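Putative oxidoreductase (Klebsiella pneumoniae subsp. pneumoniae MGH 78578, PDB 3E82) is probably an NAD(P)-dependent oxidoreductase of the Gfo/Idh/MocA family, whose substrate is not established. Local coordinates at residues Ala11-Gly16 with Ala61-Pro66; Ile73-Pro76 with Pro82-Arg85. All coordinates share one frame; numbering follows the deposited sequence.

Contact 1: residues Ala11-Gly16 with Ala61-Pro66; sequences ALIGYG and AAVQHP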
ATOM      1  N   ALA B  11     -31.427  18.777  20.644  1.00 20.85           N
ATOM      2  CA  ALA B  11     -30.586  19.365  21.672  1.00 20.56           C
ATOM      3  C   ALA B  11     -29.185  18.924  21.255  1.00 19.21           C
ATOM      4  O   ALA B  11     -28.909  17.724  21.168  1.00 20.24           O
ATOM      5  CB  ALA B  11     -30.919  18.802  23.041  1.00 19.18           C
ATOM      6  N   LEU B  12     -28.328  19.886  20.934  1.00 19.92           N
ATOM      7  CA  LEU B  12     -26.945  19.591  20.564  1.00 19.02           C
ATOM      8  C   LEU B  12     -26.149  19.660  21.867  1.00 20.11           C
ATOM      9  O   LEU B  12     -26.128  20.699  22.530  1.00 21.20           O
ATOM     10  CB  LEU B  12     -26.415  20.630  19.567  1.00 18.37           C
ATOM     11  CG  LEU B  12     -24.905  20.608  19.312  1.00 19.46           C
ATOM     12  CD1 LEU B  12     -24.480  19.218  18.848  1.00 18.74           C
ATOM     13  CD2 LEU B  12     -24.538  21.671  18.279  1.00 18.07           C
ATOM     14  N   ILE B  13     -25.525  18.547  22.240  1.00 19.83           N
ATOM     15  CA  ILE B  13     -24.747  18.468  23.472  1.00 20.82           C
ATOM     16  C   ILE B  13     -23.283  18.788  23.198  1.00 21.09           C
ATOM     17  O   ILE B  13     -22.557  17.987  22.605  1.00 20.48           O
ATOM     18  CB  ILE B  13     -24.851  17.064  24.105  1.00 20.81           C
ATOM     19  CG1 ILE B  13     -26.323  16.652  24.232  1.00 21.64           C
ATOM     20  CG2 ILE B  13     -24.148  17.044  25.457  1.00 20.49           C
ATOM     21  CD1 ILE B  13     -27.206  17.625  25.005  1.00 21.23           C
ATOM     22  N   GLY B  14     -22.863  19.975  23.623  1.00 21.11           N
ATOM     23  CA  GLY B  14     -21.491  20.396  23.411  1.00 22.22           C
ATOM     24  C   GLY B  14     -21.390  21.350  22.237  1.00 22.85           C
ATOM     25  O   GLY B  14     -21.892  21.070  21.147  1.00 22.79           O
ATOM     26  N   TYR B  15     -20.759  22.496  22.468  1.00 23.04           N
ATOM     27  CA  TYR B  15     -20.575  23.477  21.413  1.00 23.56           C
ATOM     28  C   TYR B  15     -19.087  23.723  21.253  1.00 25.12           C
ATOM     29  O   TYR B  15     -18.616  24.861  21.171  1.00 24.93           O
ATOM     30  CB  TYR B  15     -21.290  24.784  21.739  1.00 24.40           C
ATOM     31  CG  TYR B  15     -21.548  25.627  20.515  1.00 24.95           C
ATOM     32  CD1 TYR B  15     -22.380  25.166  19.496  1.00 24.73           C
ATOM     33  CD2 TYR B  15     -20.955  26.880  20.365  1.00 25.28           C
ATOM     34  CE1 TYR B  15     -22.618  25.930  18.361  1.00 25.36           C
ATOM     35  CE2 TYR B  15     -21.185  27.651  19.231  1.00 24.99           C
ATOM     36  CZ  TYR B  15     -22.016  27.171  18.238  1.00 25.83           C
ATOM     37  OH  TYR B  15     -22.253  27.928  17.118  1.00 27.87           O
ATOM     38  N   GLY B  16     -18.345  22.627  21.240  1.00 25.08           N
ATOM     39  CA  GLY B  16     -16.919  22.715  21.050  1.00 25.76           C
ATOM     40  C   GLY B  16     -16.675  22.793  19.557  1.00 27.28           C
ATOM     41  O   GLY B  16     -17.578  23.134  18.780  1.00 25.72           O
ATOM     42  N   ALA B  61     -29.512  17.804  31.948  1.00 32.83           N
ATOM     43  CA  ALA B  61     -30.773  18.531  31.850  1.00 31.30           C
ATOM     44  C   ALA B  61     -31.213  18.688  30.393  1.00 32.07           C
ATOM     45  O   ALA B  61     -32.401  18.568  30.075  1.00 31.84           O
ATOM     46  CB  ALA B  61     -30.640  19.899  32.503  1.00 31.35           C
ATOM     47  N   ALA B  62     -30.255  18.968  29.512  1.00 31.09           N
ATOM     48  CA  ALA B  62     -30.556  19.141  28.092  1.00 29.56           C
ATOM     49  C   ALA B  62     -31.097  17.844  27.504  1.00 29.11           C
ATOM     50  O   ALA B  62     -32.138  17.825  26.847  1.00 29.52           O
ATOM     51  CB  ALA B  62     -29.304  19.566  27.342  1.00 29.75           C
ATOM     52  N   VAL B  63     -30.381  16.755  27.753  1.00 28.09           N
ATOM     53  CA  VAL B  63     -30.779  15.451  27.250  1.00 29.19           C
ATOM     54  C   VAL B  63     -32.166  15.023  27.739  1.00 29.39           C
ATOM     55  O   VAL B  63     -32.933  14.427  26.988  1.00 29.09           O
ATOM     56  CB  VAL B  63     -29.743  14.379  27.653  1.00 28.66           C
ATOM     57  CG1 VAL B  63     -30.301  13.003  27.412  1.00 30.65           C
ATOM     58  CG2 VAL B  63     -28.455  14.571  26.852  1.00 28.08           C
ATOM     59  N   GLN B  64     -32.490  15.340  28.987  1.00 29.11           N
ATOM     60  CA  GLN B  64     -33.776  14.945  29.567  1.00 29.35           C
ATOM     61  C   GLN B  64     -34.944  15.912  29.377  1.00 28.42           C
ATOM     62  O   GLN B  64     -36.053  15.642  29.836  1.00 28.95           O
ATOM     63  CB  GLN B  64     -33.593  14.657  31.062  1.00 28.60           C
ATOM     64  CG  GLN B  64     -32.625  13.519  31.328  1.00 31.34           C
ATOM     65  CD  GLN B  64     -32.313  13.333  32.798  1.00 32.41           C
ATOM     66  OE1 GLN B  64     -31.853  14.257  33.470  1.00 35.59           O
ATOM     67  NE2 GLN B  64     -32.553  12.132  33.304  1.00 31.50           N
ATOM     68  N   HIS B  65     -34.712  17.027  28.697  1.00 29.42           N
ATOM     69  CA  HIS B  65     -35.777  18.008  28.485  1.00 29.15           C
ATOM     70  C   HIS B  65     -36.920  17.400  27.658  1.00 29.35           C
ATOM     71  O   HIS B  65     -36.689  16.820  26.595  1.00 28.24           O
ATOM     72  CB  HIS B  65     -35.207  19.240  27.781  1.00 28.04           C
ATOM     73  CG  HIS B  65     -36.064  20.466  27.885  1.00 27.89           C
ATOM     74  ND1 HIS B  65     -37.322  20.550  27.327  1.00 29.61           N
ATOM     75  CD2 HIS B  65     -35.810  21.684  28.423  1.00 26.48           C
ATOM     76  CE1 HIS B  65     -37.802  21.768  27.511  1.00 29.40           C
ATOM     77  NE2 HIS B  65     -36.903  22.475  28.173  1.00 27.09           N
ATOM     78  N   PRO B  66     -38.171  17.533  28.142  1.00 29.19           N
ATOM     79  CA  PRO B  66     -39.358  17.004  27.464  1.00 27.35           C
ATOM     80  C   PRO B  66     -39.581  17.495  26.037  1.00 26.16           C
ATOM     81  O   PRO B  66     -40.152  16.777  25.222  1.00 26.13           O
ATOM     82  CB  PRO B  66     -40.505  17.404  28.400  1.00 28.57           C
ATOM     83  CG  PRO B  66     -39.989  18.642  29.069  1.00 28.62           C
ATOM     84  CD  PRO B  66     -38.553  18.281  29.355  1.00 28.40           C
TER

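Contact 2: residues Ile73-Pro76 with Pro82-Arg85; sequences IASP and PLAR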
ATOM      1  N   ILE B  73     -24.939  14.144  20.348  1.00 18.15           N
ATOM      2  CA  ILE B  73     -23.826  14.199  21.287  1.00 17.80           C
ATOM      3  C   ILE B  73     -22.493  14.556  20.641  1.00 18.79           C
ATOM      4  O   ILE B  73     -21.923  13.786  19.861  1.00 20.13           O
ATOM      5  CB  ILE B  73     -23.727  12.868  22.036  1.00 17.49           C
ATOM      6  CG1 ILE B  73     -25.082  12.583  22.701  1.00 19.40           C
ATOM      7  CG2 ILE B  73     -22.597  12.910  23.062  1.00 16.71           C
ATOM      8  CD1 ILE B  73     -25.104  11.345  23.557  1.00 20.34           C
ATOM      9  N   ALA B  74     -22.005  15.741  20.983  1.00 18.63           N
ATOM     10  CA  ALA B  74     -20.752  16.259  20.452  1.00 19.05           C
ATOM     11  C   ALA B  74     -19.884  16.790  21.597  1.00 20.02           C
ATOM     12  O   ALA B  74     -19.149  17.760  21.437  1.00 20.10           O
ATOM     13  CB  ALA B  74     -21.041  17.376  19.452  1.00 17.92           C
ATOM     14  N   SER B  75     -19.999  16.147  22.751  1.00 21.77           N
ATOM     15  CA  SER B  75     -19.238  16.511  23.945  1.00 22.99           C
ATOM     16  C   SER B  75     -17.966  15.646  23.965  1.00 22.60           C
ATOM     17  O   SER B  75     -17.751  14.856  23.046  1.00 22.12           O
ATOM     18  CB  SER B  75     -20.106  16.254  25.180  1.00 22.45           C
ATOM     19  OG  SER B  75     -20.688  14.962  25.129  1.00 22.18           O
ATOM     20  N   PRO B  76     -17.104  15.792  24.996  1.00 22.67           N
ATOM     21  CA  PRO B  76     -15.872  14.993  25.072  1.00 22.61           C
ATOM     22  C   PRO B  76     -16.097  13.488  24.915  1.00 23.79           C
ATOM     23  O   PRO B  76     -17.123  12.957  25.341  1.00 24.79           O
ATOM     24  CB  PRO B  76     -15.316  15.345  26.449  1.00 23.12           C
ATOM     25  CG  PRO B  76     -15.729  16.783  26.613  1.00 23.14           C
ATOM     26  CD  PRO B  76     -17.174  16.747  26.122  1.00 23.20           C
ATOM     27  N   PRO B  82     -22.011   7.370  28.297  1.00 24.04           N
ATOM     28  CA  PRO B  82     -22.945   7.691  29.380  1.00 23.23           C
ATOM     29  C   PRO B  82     -24.108   8.607  28.985  1.00 22.79           C
ATOM     30  O   PRO B  82     -25.243   8.365  29.390  1.00 21.84           O
ATOM     31  CB  PRO B  82     -22.039   8.296  30.456  1.00 24.68           C
ATOM     32  CG  PRO B  82     -20.870   8.822  29.691  1.00 26.25           C
ATOM     33  CD  PRO B  82     -20.635   7.762  28.651  1.00 24.62           C
ATOM     34  N   LEU B  83     -23.839   9.648  28.197  1.00 21.37           N
ATOM     35  CA  LEU B  83     -24.903  10.560  27.767  1.00 21.37           C
ATOM     36  C   LEU B  83     -25.877   9.884  26.803  1.00 22.53           C
ATOM     37  O   LEU B  83     -27.075  10.171  26.820  1.00 21.93           O
ATOM     38  CB  LEU B  83     -24.315  11.815  27.111  1.00 22.25           C
ATOM     39  CG  LEU B  83     -23.705  12.842  28.069  1.00 22.34           C
ATOM     40  CD1 LEU B  83     -22.978  13.931  27.291  1.00 23.67           C
ATOM     41  CD2 LEU B  83     -24.819  13.441  28.921  1.00 25.58           C
ATOM     42  N   ALA B  84     -25.361   8.996  25.957  1.00 20.47           N
ATOM     43  CA  ALA B  84     -26.203   8.284  25.010  1.00 22.46           C
ATOM     44  C   ALA B  84     -27.115   7.389  25.838  1.00 23.42           C
ATOM     45  O   ALA B  84     -28.299   7.236  25.543  1.00 22.45           O
ATOM     46  CB  ALA B  84     -25.347   7.441  24.071  1.00 22.21           C
ATOM     47  N   ARG B  85     -26.545   6.810  26.888  1.00 23.65           N
ATOM     48  CA  ARG B  85     -27.288   5.931  27.779  1.00 26.66           C
ATOM     49  C   ARG B  85     -28.429   6.702  28.442  1.00 25.72           C
ATOM     50  O   ARG B  85     -29.566   6.232  28.492  1.00 24.57           O
ATOM     51  CB  ARG B  85     -26.352   5.380  28.854  1.00 28.23           C
ATOM     52  CG  ARG B  85     -26.743   4.021  29.380  1.00 33.33           C
ATOM     53  CD  ARG B  85     -25.710   3.498  30.369  1.00 36.49           C
ATOM     54  NE  ARG B  85     -25.559   2.048  30.286  1.00 40.57           N
ATOM     55  CZ  ARG B  85     -24.721   1.426  29.462  1.00 42.97           C
ATOM     56  NH1 ARG B  85     -23.950   2.130  28.645  1.00 45.97           N
ATOM     57  NH2 ARG B  85     -24.647   0.101  29.454  1.00 44.46           N
TER

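Contact 1: residues Ala11-Gly16 with Ala61-Pro66
Ile13, near the end of a strand, reaches across to Ala62 and Val63 on one side of a short helix, and its terminal methyl does most of the touching. CD1 of Ile13 lies 3.7 Å from CB of Ala62 and 3.8 Å from CG2 of Val63, and so meets two successive helix residues. The isoleucine and valine side chains cross at about a right angle, and CG2 of Val63 also comes within 4.0 Å of Ile13 CG1. In Val63 this branch lies beside the backbone N, opposite the carbonyl carbon, while CG1 stands anti to N (chi1 167°). Isoleucine suits the strand position, being long enough to bridge to the helix; alanine at 62 offers a single methyl, and its small size lets strand and helix lie close. Two residues earlier in the strand, Ala11 points the same way and needs no length, since the backbones approach most nearly there, with Ala11 CA 6.4 Å from Ala62 CA. Its CB makes a looser contact, 4.1 Å from the carbonyl O of Ala62. All four residues are buried, and the side chains meet by apolar packing, with Ala11 lying against a backbone carbonyl. Strand 8-13 runs between strands 33-39 and 70-73 in the parallel sheet; Ala39 and Val71 extend the apolar patch on these neighbours, and Leu83 and Ala87 of helix 80-89 close it beside helix 59-64.

Contact 2: residues Ile73-Pro76 with Pro82-Arg85
The end of the Ile73 side chain presses against the backbone of helix 80-89 at the Leu83-Ala84 peptide. CD1 of Ile73 is 3.4 Å from N of Ala84 and 3.6 Å from C of Leu83, while the side-chain carbons beside that peptide, Leu83 CB at 3.7 Å and Ala84 CB at 3.9 Å, lie around the same methyl. The conformation explains the reach: CG1 stands opposite the carbonyl carbon (chi1 -56°), and the chain then runs on extended, chi2 -176°, carrying CD1 away from the strand to the helix. Alanine fits at 84 because its single methyl leaves the helix backbone accessible to the isoleucine; beyond it lie Leu110 of helix 104-116 and Val96 of strand 93-96. Leu83 turns its CD1 to a second partner, 3.3 Å from OG of Ser75, a close meeting of a methyl with a hydroxyl. The serine hydroxyl sits between its own N and carbonyl carbon (chi1 49°), and it shares a hydrogen bond with the Thr79 hydroxyl, within the connection leading to the helix. Serine suits this loop, being short enough to bond to Thr79 while its oxygen lies against the leucine methyl. Strand 70-73, the loop after it and helix 80-89, followed by the parallel strand 93-96, form a beta-alpha-beta unit of the Rossmann fold, and this contact packs its helix back onto the strand that leads into it.

Overall arrangement
Both contacts belong to the N-terminal Rossmann domain, their centres about 9 Å apart, and they follow one another along the chain, contact 1 closing before contact 2 opens. Strands 8-13 and 70-73 are neighbours in the parallel sheet, and helices 59-64 and 80-89 cover the same region of it. The two contacts meet directly: Ile13 O probably accepts a hydrogen bond from Ala74 N at 2.8 Å, and Ile13 CG2 packs on Leu83 CD1 at 3.8 Å. Residues 11-16 also carry Gly14 and Gly16 of a GxGxxG-like turn, consistent with dinucleotide binding at the C-terminal edge of the parallel strands, as in Rossmann folds; the two contacts pack the helices beside that edge.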